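Local structure of siderophore biosynthesis lipase/esterase, putative (Aspergillus fumigatus, 6GUP) at residues I117-H122 with M155-A160. The protein hydrolyses the ester bonds of the siderophore fusarinine C, yielding fusarinine and iron, but does not act on triacetylfusarinine C. Sequence-based numbering, arbitrary orientation.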
ATOM      1  N   ILE A 117      -3.736  14.448 -19.955  1.00 44.77           N
ATOM      2  CA  ILE A 117      -3.176  13.521 -18.979  1.00 43.55           C
ATOM      3  C   ILE A 117      -1.678  13.352 -19.212  1.00 37.99           C
ATOM      4  O   ILE A 117      -1.244  13.092 -20.334  1.00 36.09           O
ATOM      5  CB  ILE A 117      -3.804  12.109 -19.045  1.00 47.78           C
ATOM      6  CG1 ILE A 117      -5.322  12.137 -19.336  1.00 53.65           C
ATOM      7  CG2 ILE A 117      -3.484  11.362 -17.758  1.00 47.19           C
ATOM      8  CD1 ILE A 117      -6.227  12.236 -18.123  1.00 57.35           C
ATOM      9  N   VAL A 118      -0.910  13.472 -18.132  1.00 34.87           N
ATOM     10  CA  VAL A 118       0.535  13.282 -18.151  1.00 31.69           C
ATOM     11  C   VAL A 118       0.880  12.221 -17.111  1.00 31.42           C
ATOM     12  O   VAL A 118       0.392  12.279 -15.981  1.00 31.76           O
ATOM     13  CB  VAL A 118       1.273  14.598 -17.829  1.00 30.22           C
ATOM     14  CG1 VAL A 118       2.782  14.383 -17.749  1.00 29.44           C
ATOM     15  CG2 VAL A 118       0.943  15.657 -18.873  1.00 29.66           C
ATOM     16  N   LEU A 119       1.714  11.259 -17.501  1.00 30.05           N
ATOM     17  CA  LEU A 119       2.190  10.218 -16.593  1.00 28.76           C
ATOM     18  C   LEU A 119       3.629  10.526 -16.193  1.00 28.75           C
ATOM     19  O   LEU A 119       4.512  10.590 -17.048  1.00 29.72           O
ATOM     20  CB  LEU A 119       2.108   8.848 -17.266  1.00 27.43           C
ATOM     21  CG  LEU A 119       2.344   7.624 -16.375  1.00 28.93           C
ATOM     22  CD1 LEU A 119       1.215   7.445 -15.369  1.00 31.41           C
ATOM     23  CD2 LEU A 119       2.499   6.374 -17.224  1.00 28.94           C
ATOM     24  N   MET A 120       3.854  10.725 -14.896  1.00 28.33           N
ATOM     25  CA  MET A 120       5.188  10.995 -14.362  1.00 28.37           C
ATOM     26  C   MET A 120       5.676   9.804 -13.545  1.00 29.24           C
ATOM     27  O   MET A 120       4.950   9.295 -12.692  1.00 29.42           O
ATOM     28  CB  MET A 120       5.170  12.253 -13.497  1.00 28.36           C
ATOM     29  CG  MET A 120       6.538  12.664 -12.976  1.00 30.04           C
ATOM     30  SD  MET A 120       6.576  14.367 -12.395  1.00 31.55           S
ATOM     31  CE  MET A 120       8.297  14.511 -11.932  1.00 30.32           C
ATOM     32  N   GLY A 121       6.907   9.373 -13.818  1.00 30.61           N
ATOM     33  CA  GLY A 121       7.559   8.294 -13.078  1.00 31.58           C
ATOM     34  C   GLY A 121       8.690   8.838 -12.226  1.00 34.65           C
ATOM     35  O   GLY A 121       9.466   9.684 -12.679  1.00 34.23           O
ATOM     36  N   HIS A 122       8.776   8.350 -10.988  1.00 38.45           N
ATOM     37  CA  HIS A 122       9.813   8.747 -10.037  1.00 43.35           C
ATOM     38  C   HIS A 122      10.601   7.507  -9.643  1.00 41.45           C
ATOM     39  O   HIS A 122      10.011   6.499  -9.248  1.00 39.12           O
ATOM     40  CB  HIS A 122       9.168   9.408  -8.815  1.00 52.53           C
ATOM     41  CG  HIS A 122      10.019   9.400  -7.581  1.00 60.52           C
ATOM     42  ND1 HIS A 122      10.989  10.347  -7.337  1.00 66.01           N
ATOM     43  CD2 HIS A 122      10.029   8.568  -6.512  1.00 65.77           C
ATOM     44  CE1 HIS A 122      11.569  10.093  -6.177  1.00 70.72           C
ATOM     45  NE2 HIS A 122      11.005   9.019  -5.657  1.00 69.62           N
ATOM     46  N   MET A 155      -4.806   3.803 -22.705  1.00 38.67           N
ATOM     47  CA  MET A 155      -5.078   5.048 -23.410  1.00 40.24           C
ATOM     48  C   MET A 155      -3.770   5.763 -23.753  1.00 41.56           C
ATOM     49  O   MET A 155      -2.770   5.590 -23.048  1.00 39.00           O
ATOM     50  CB  MET A 155      -5.992   5.963 -22.592  1.00 42.05           C
ATOM     51  CG  MET A 155      -5.391   6.559 -21.323  1.00 45.03           C
ATOM     52  SD  MET A 155      -6.447   7.858 -20.668  1.00 50.36           S
ATOM     53  CE  MET A 155      -7.928   6.914 -20.329  1.00 54.81           C
ATOM     54  N   PRO A 156      -3.770   6.571 -24.830  1.00 43.10           N
ATOM     55  CA  PRO A 156      -2.578   7.364 -25.127  1.00 41.63           C
ATOM     56  C   PRO A 156      -2.429   8.539 -24.163  1.00 38.17           C
ATOM     57  O   PRO A 156      -3.429   9.091 -23.697  1.00 38.11           O
ATOM     58  CB  PRO A 156      -2.824   7.859 -26.565  1.00 43.85           C
ATOM     59  CG  PRO A 156      -3.999   7.086 -27.067  1.00 46.51           C
ATOM     60  CD  PRO A 156      -4.809   6.783 -25.851  1.00 44.86           C
ATOM     61  N   LEU A 157      -1.183   8.903 -23.874  1.00 34.74           N
ATOM     62  CA  LEU A 157      -0.864   9.989 -22.954  1.00 33.68           C
ATOM     63  C   LEU A 157      -0.563  11.267 -23.731  1.00 32.81           C
ATOM     64  O   LEU A 157      -0.001  11.216 -24.828  1.00 33.73           O
ATOM     65  CB  LEU A 157       0.348   9.614 -22.098  1.00 34.42           C
ATOM     66  CG  LEU A 157       0.307   8.256 -21.391  1.00 36.63           C
ATOM     67  CD1 LEU A 157       1.643   7.975 -20.727  1.00 36.57           C
ATOM     68  CD2 LEU A 157      -0.818   8.196 -20.369  1.00 38.33           C
ATOM     69  N   ASP A 158      -0.939  12.407 -23.154  1.00 33.65           N
ATOM     70  CA  ASP A 158      -0.585  13.720 -23.706  1.00 34.52           C
ATOM     71  C   ASP A 158       0.839  14.131 -23.319  1.00 34.41           C
ATOM     72  O   ASP A 158       1.398  15.057 -23.905  1.00 34.28           O
ATOM     73  CB  ASP A 158      -1.579  14.786 -23.244  1.00 36.11           C
ATOM     74  CG  ASP A 158      -2.991  14.501 -23.713  1.00 38.49           C
ATOM     75  OD1 ASP A 158      -3.278  14.716 -24.908  1.00 40.35           O
ATOM     76  OD2 ASP A 158      -3.810  14.056 -22.883  1.00 38.78           O
ATOM     77  N   GLY A 159       1.410  13.454 -22.324  1.00 33.75           N
ATOM     78  CA  GLY A 159       2.790  13.685 -21.913  1.00 33.00           C
ATOM     79  C   GLY A 159       3.335  12.548 -21.071  1.00 31.97           C
ATOM     80  O   GLY A 159       2.572  11.745 -20.525  1.00 30.69           O
ATOM     81  N   ALA A 160       4.661  12.481 -20.974  1.00 30.77           N
ATOM     82  CA  ALA A 160       5.334  11.483 -20.147  1.00 32.06           C
ATOM     83  C   ALA A 160       6.631  12.050 -19.576  1.00 32.05           C
ATOM     84  O   ALA A 160       7.442  12.612 -20.311  1.00 31.49           O
ATOM     85  CB  ALA A 160       5.612  10.226 -20.955  1.00 31.94           C
TER
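I117 is gripped at both of its backbone polar atoms by D158. The carboxylate oxygen D158 OD2 accepts the amide I117 N at 3.0 Å in a nearly straight bond, met on the anti side and 20° out of the carboxylate plane. In return D158 N reaches I117 O at 2.9 Å, bent at the hydrogen but almost in line with the C=O. The side chain can close this small ring because chi1 of -62° sets CG beside its own backbone nitrogen. Aspartate suits the place: its short arm returns to the neighbouring strand with one oxygen, while OD1 forms a salt bridge to R275, which probably keeps the group ionised. G159 N adds a weak bond to I117 O.

Beyond D158 the segments run parallel, L119 N bonding to G159 O at 3.2 Å, with the donor 44° above the carbonyl plane. V118 lies over G159, its CG1 3.8 Å from G159 C; glycine, having no side chain to press on V118 CG2, suits this close approach, and V118 CA and G159 CA come within 4.4 Å.

These are neighbouring central strands of the alpha/beta-hydrolase sheet. Strand 117-122 leads into what is probably the nucleophile elbow, begun by G121, and helix 125-134 lies on the connection to strand 159-163. On the sheet face of L119 and A160, L157 CD1 crosses to L119 CB at 3.6 Å; these branched apolar side chains suit the buried layer beneath helix 86-108, L119 touching I93 and L157 touching L97. V118 faces helix 335-353 instead.

Packing slackens towards M155 and P156, which are partly exposed: the M155 side chain comes no nearer to segment 117-122 than 4.6 Å, SD to I117 CG1, and leans on K101, while P156 rests against R275.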